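Putative methyl-accepting chemotaxis signal transduction protein (Campylobacter jejuni subsp. jejuni serotype O:2, PDB 4XMR) probably senses amino acids such as isoleucine through a tandem PAS sensory domain and relays the signal across the membrane to steer chemotaxis. Local coordinates at residues N36-L50 and N64-I76. Numbering follows the deposited sequence. Where two conformers were deposited one is given.
Sequences NQSFTRALEKDIANL and NVGPILKYYRHSI. With SO4 (sulfate ion), chain F.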
# COMPACT_ATOMS: atom_id res chain seq x y z
N ASN B 36 6.07 4.56 4.03
CA ASN B 36 6.36 5.93 4.38
C ASN B 36 7.81 6.12 4.80
O ASN B 36 8.41 7.16 4.50
CB ASN B 36 5.40 6.44 5.44
CG ASN B 36 3.99 6.56 4.92
OD1 ASN B 36 3.79 6.75 3.72
ND2 ASN B 36 3.00 6.48 5.81
N GLN B 37 8.37 5.13 5.49
CA GLN B 37 9.78 5.19 5.86
C GLN B 37 10.68 5.17 4.63
O GLN B 37 11.64 5.94 4.56
CB GLN B 37 10.14 4.04 6.80
CG GLN B 37 9.57 4.17 8.20
CD GLN B 37 9.80 2.91 9.01
OE1 GLN B 37 9.58 1.81 8.51
NE2 GLN B 37 10.26 3.06 10.24
N SER B 38 10.36 4.30 3.68
CA SER B 38 11.18 4.20 2.47
C SER B 38 11.15 5.51 1.69
O SER B 38 12.19 5.98 1.20
CB SER B 38 10.75 3.03 1.59
OG SER B 38 11.04 1.79 2.24
N PHE B 39 9.97 6.10 1.58
CA PHE B 39 9.80 7.38 0.90
C PHE B 39 10.69 8.43 1.56
O PHE B 39 11.37 9.20 0.89
CB PHE B 39 8.32 7.77 0.99
CG PHE B 39 8.01 9.19 0.57
CD1 PHE B 39 7.69 9.48 -0.74
CD2 PHE B 39 7.98 10.21 1.51
CE1 PHE B 39 7.36 10.78 -1.12
CE2 PHE B 39 7.67 11.51 1.14
CZ PHE B 39 7.35 11.80 -0.17
N THR B 40 10.65 8.49 2.89
CA THR B 40 11.39 9.50 3.63
C THR B 40 12.90 9.31 3.47
O THR B 40 13.63 10.29 3.31
CB THR B 40 10.96 9.48 5.12
OG1 THR B 40 9.55 9.70 5.18
CG2 THR B 40 11.65 10.58 5.91
N ARG B 41 13.36 8.06 3.47
CA ARG B 41 14.77 7.77 3.23
C ARG B 41 15.21 8.19 1.84
O ARG B 41 16.31 8.72 1.66
CB ARG B 41 15.06 6.28 3.42
CG ARG B 41 15.18 5.83 4.87
CD ARG B 41 15.74 4.41 4.95
NE ARG B 41 14.73 3.45 4.55
CZ ARG B 41 13.91 2.85 5.40
NH1 ARG B 41 14.01 3.09 6.70
NH2 ARG B 41 13.01 1.99 4.95
N ALA B 42 14.37 7.95 0.84
CA ALA B 42 14.69 8.33 -0.53
C ALA B 42 14.82 9.85 -0.63
O ALA B 42 15.73 10.37 -1.29
CB ALA B 42 13.64 7.80 -1.50
N LEU B 43 13.89 10.56 0.00
CA LEU B 43 13.91 12.02 0.01
C LEU B 43 15.20 12.54 0.67
O LEU B 43 15.86 13.42 0.13
CB LEU B 43 12.66 12.55 0.70
CG LEU B 43 12.52 14.07 0.81
CD1 LEU B 43 12.81 14.78 -0.50
CD2 LEU B 43 11.10 14.38 1.26
N GLU B 44 15.56 11.97 1.82
CA GLU B 44 16.81 12.34 2.48
C GLU B 44 18.00 12.19 1.54
O GLU B 44 18.86 13.06 1.47
CB GLU B 44 17.02 11.45 3.71
CG GLU B 44 18.48 11.42 4.25
CD GLU B 44 18.71 10.32 5.28
OE1 GLU B 44 18.20 9.19 5.10
OE2 GLU B 44 19.40 10.60 6.29
N LYS B 45 18.04 11.07 0.83
CA LYS B 45 19.17 10.78 -0.05
C LYS B 45 19.25 11.80 -1.19
O LYS B 45 20.34 12.26 -1.54
CB LYS B 45 19.09 9.35 -0.58
CG LYS B 45 20.30 8.89 -1.39
CD LYS B 45 20.13 7.43 -1.82
CE LYS B 45 21.28 6.97 -2.70
NZ LYS B 45 21.17 5.52 -3.04
N ASP B 46 18.10 12.16 -1.76
CA ASP B 46 18.12 13.15 -2.83
C ASP B 46 18.52 14.54 -2.32
O ASP B 46 19.22 15.27 -3.00
CB ASP B 46 16.77 13.19 -3.55
CG ASP B 46 16.73 12.27 -4.76
OD1 ASP B 46 17.79 12.08 -5.40
OD2 ASP B 46 15.64 11.76 -5.09
N ILE B 47 18.10 14.90 -1.11
CA ILE B 47 18.52 16.19 -0.56
C ILE B 47 20.03 16.20 -0.30
O ILE B 47 20.74 17.15 -0.69
CB ILE B 47 17.74 16.55 0.72
CG1 ILE B 47 16.26 16.74 0.37
CG2 ILE B 47 18.32 17.82 1.35
CD1 ILE B 47 15.34 16.82 1.58
N ALA B 48 20.52 15.14 0.33
CA ALA B 48 21.93 15.05 0.67
C ALA B 48 22.82 14.89 -0.57
O ALA B 48 24.03 15.10 -0.49
CB ALA B 48 22.15 13.91 1.65
N ASN B 49 22.23 14.54 -1.70
CA ASN B 49 22.97 14.43 -2.96
C ASN B 49 23.25 15.79 -3.61
O ASN B 49 24.04 15.89 -4.53
CB ASN B 49 22.19 13.54 -3.94
CG ASN B 49 22.96 13.26 -5.21
OD1 ASN B 49 24.11 12.83 -5.16
ND2 ASN B 49 22.34 13.50 -6.35
N LEU B 50 22.58 16.83 -3.13
CA LEU B 50 22.88 18.19 -3.56
C LEU B 50 24.29 18.55 -3.10
O LEU B 50 24.74 18.08 -2.06
CB LEU B 50 21.88 19.18 -2.98
CG LEU B 50 20.46 19.12 -3.55
CD1 LEU B 50 19.52 19.96 -2.69
CD2 LEU B 50 20.43 19.58 -5.01
N ASN B 64 17.08 25.07 -4.20
CA ASN B 64 17.51 23.73 -4.56
C ASN B 64 16.77 22.62 -3.83
O ASN B 64 16.49 21.57 -4.41
CB ASN B 64 19.02 23.56 -4.35
CG ASN B 64 19.83 24.44 -5.26
OD1 ASN B 64 19.93 24.17 -6.45
ND2 ASN B 64 20.42 25.48 -4.71
N VAL B 65 16.46 22.84 -2.55
CA VAL B 65 15.72 21.83 -1.79
C VAL B 65 14.22 21.92 -2.08
O VAL B 65 13.54 20.90 -2.16
CB VAL B 65 16.00 21.94 -0.27
CG1 VAL B 65 15.17 20.92 0.51
CG2 VAL B 65 17.48 21.72 -0.00
N GLY B 66 13.71 23.14 -2.25
CA GLY B 66 12.28 23.32 -2.42
C GLY B 66 11.64 22.48 -3.51
O GLY B 66 10.62 21.82 -3.27
N PRO B 67 12.21 22.49 -4.73
CA PRO B 67 11.60 21.67 -5.78
C PRO B 67 11.56 20.19 -5.41
O PRO B 67 10.60 19.50 -5.74
CB PRO B 67 12.52 21.92 -6.99
CG PRO B 67 13.06 23.29 -6.76
CD PRO B 67 13.28 23.36 -5.26
N ILE B 68 12.59 19.70 -4.72
CA ILE B 68 12.61 18.29 -4.35
C ILE B 68 11.47 17.97 -3.37
O ILE B 68 10.77 16.97 -3.53
CB ILE B 68 13.97 17.88 -3.73
CG1 ILE B 68 15.12 18.32 -4.62
CG2 ILE B 68 14.01 16.38 -3.53
CD1 ILE B 68 16.51 17.89 -4.12
N LEU B 69 11.27 18.85 -2.38
CA LEU B 69 10.19 18.65 -1.43
C LEU B 69 8.85 18.62 -2.14
O LEU B 69 8.00 17.78 -1.84
CB LEU B 69 10.16 19.77 -0.38
CG LEU B 69 11.42 20.01 0.45
CD1 LEU B 69 11.19 21.18 1.41
CD2 LEU B 69 11.83 18.75 1.21
N LYS B 70 8.66 19.53 -3.09
CA LYS B 70 7.40 19.61 -3.81
C LYS B 70 7.13 18.36 -4.66
O LYS B 70 6.03 17.81 -4.64
CB LYS B 70 7.35 20.86 -4.70
CG LYS B 70 6.03 21.01 -5.46
CD LYS B 70 6.02 22.25 -6.35
CE LYS B 70 6.77 22.01 -7.65
NZ LYS B 70 6.41 23.02 -8.70
N TYR B 71 8.13 17.94 -5.43
CA TYR B 71 7.92 16.79 -6.31
C TYR B 71 7.67 15.54 -5.46
O TYR B 71 6.78 14.75 -5.76
CB TYR B 71 9.10 16.59 -7.27
CG TYR B 71 9.24 17.69 -8.29
CD1 TYR B 71 8.14 18.18 -8.98
CD2 TYR B 71 10.48 18.28 -8.53
CE1 TYR B 71 8.27 19.21 -9.92
CE2 TYR B 71 10.62 19.30 -9.46
CZ TYR B 71 9.52 19.77 -10.15
OH TYR B 71 9.70 20.80 -11.07
N TYR B 72 8.42 15.38 -4.38
CA TYR B 72 8.17 14.24 -3.51
C TYR B 72 6.77 14.31 -2.87
O TYR B 72 6.05 13.31 -2.82
CB TYR B 72 9.25 14.14 -2.43
CG TYR B 72 10.41 13.24 -2.79
CD1 TYR B 72 11.41 13.66 -3.67
CD2 TYR B 72 10.52 11.97 -2.23
CE1 TYR B 72 12.49 12.84 -3.99
CE2 TYR B 72 11.59 11.15 -2.54
CZ TYR B 72 12.57 11.58 -3.41
OH TYR B 72 13.62 10.73 -3.68
N ARG B 73 6.38 15.49 -2.40
CA ARG B 73 5.05 15.63 -1.82
C ARG B 73 3.97 15.19 -2.82
O ARG B 73 3.06 14.44 -2.47
CB ARG B 73 4.76 17.07 -1.39
CG ARG B 73 3.34 17.23 -0.85
CD ARG B 73 3.05 18.60 -0.22
NE ARG B 73 3.30 19.74 -1.12
CZ ARG B 73 2.45 20.18 -2.06
NH1 ARG B 73 1.29 19.57 -2.27
NH2 ARG B 73 2.78 21.23 -2.81
N HIS B 74 4.09 15.66 -4.05
CA HIS B 74 3.12 15.28 -5.07
C HIS B 74 3.13 13.79 -5.34
O HIS B 74 2.08 13.19 -5.57
CB HIS B 74 3.40 16.01 -6.37
CG HIS B 74 3.07 17.46 -6.34
ND1 HIS B 74 3.53 18.34 -7.31
CD2 HIS B 74 2.28 18.19 -5.52
CE1 HIS B 74 3.07 19.54 -7.06
NE2 HIS B 74 2.31 19.49 -5.97
N SER B 75 4.31 13.20 -5.36
CA SER B 75 4.42 11.80 -5.75
C SER B 75 3.59 10.86 -4.87
O SER B 75 3.06 9.87 -5.37
CB SER B 75 5.88 11.35 -5.82
OG SER B 75 6.40 11.26 -4.53
N ILE B 76 3.46 11.20 -3.59
CA ILE B 76 2.75 10.36 -2.64
C ILE B 76 1.50 11.05 -2.05
O ILE B 76 0.80 10.47 -1.23
CB ILE B 76 3.70 9.89 -1.50
CG1 ILE B 76 3.22 8.57 -0.85
CG2 ILE B 76 3.92 11.00 -0.47
CD1 ILE B 76 4.25 7.91 0.06
S SO4 F . -0.27 21.97 -4.88
O1 SO4 F . 1.17 21.92 -5.08
O2 SO4 F . -0.94 21.86 -6.17
O3 SO4 F . -0.68 20.86 -4.02
O4 SO4 F . -0.63 23.23 -4.25
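Asp46 OD2 takes two hydrogen bonds: one from Tyr72 OH at 2.7 Å, the other with His74 ND1 of the second subunit. The hydroxyl comes in on the anti side of the carboxylate, somewhat out of its plane, with the tyrosine ring turned 76° from that plane. Tyr72 reaches it with chi1 at -93°, well off the usual staggered value; the ring then lies as a knob among Phe39, Ala42, Leu43 and Asp46. Leu43 lays CD1 over one face of this ring, 3.6 Å from Tyr72 CD1, and the same methyl reaches Ile68 CG2.

Toward the start of 36-50, Tyr72 turns its edge to the face of Phe39 in an offset edge-to-face pair, planes 65° apart. The Phe39 ring also takes Ile76 CG2 over a face, 3.5 Å from Phe39 CE1. Phe39 CZ sits 3.3 Å from Tyr72 O, a carbonyl that already accepts Ser75 OG at 2.7 Å. At the other end Leu50 CD1 fits against Val65 CG2 (3.8 Å) and Ile68 CD1, while Ile47 CD1 meets Leu69 CD2. Beneath, Leu43 and Leu69 both rest on Val81 of strand 80-84.

Outside this seam Arg73 and His74 clasp a sulfate, probably from the crystallisation liquor; His74 NE2 holds O1 of that sulfate at 2.8 Å, and ND1 of the same ring bonds Asp46 OD2 of the second subunit, linking anion and dimer partner. The axes of 36-48 and 64-76 run nearly antiparallel and approach to 10.3 Å. Helices packed like this on the antiparallel sheet whose strands help form the isoleucine pocket are characteristic of the PAS-like Cache (PDC) sensor fold.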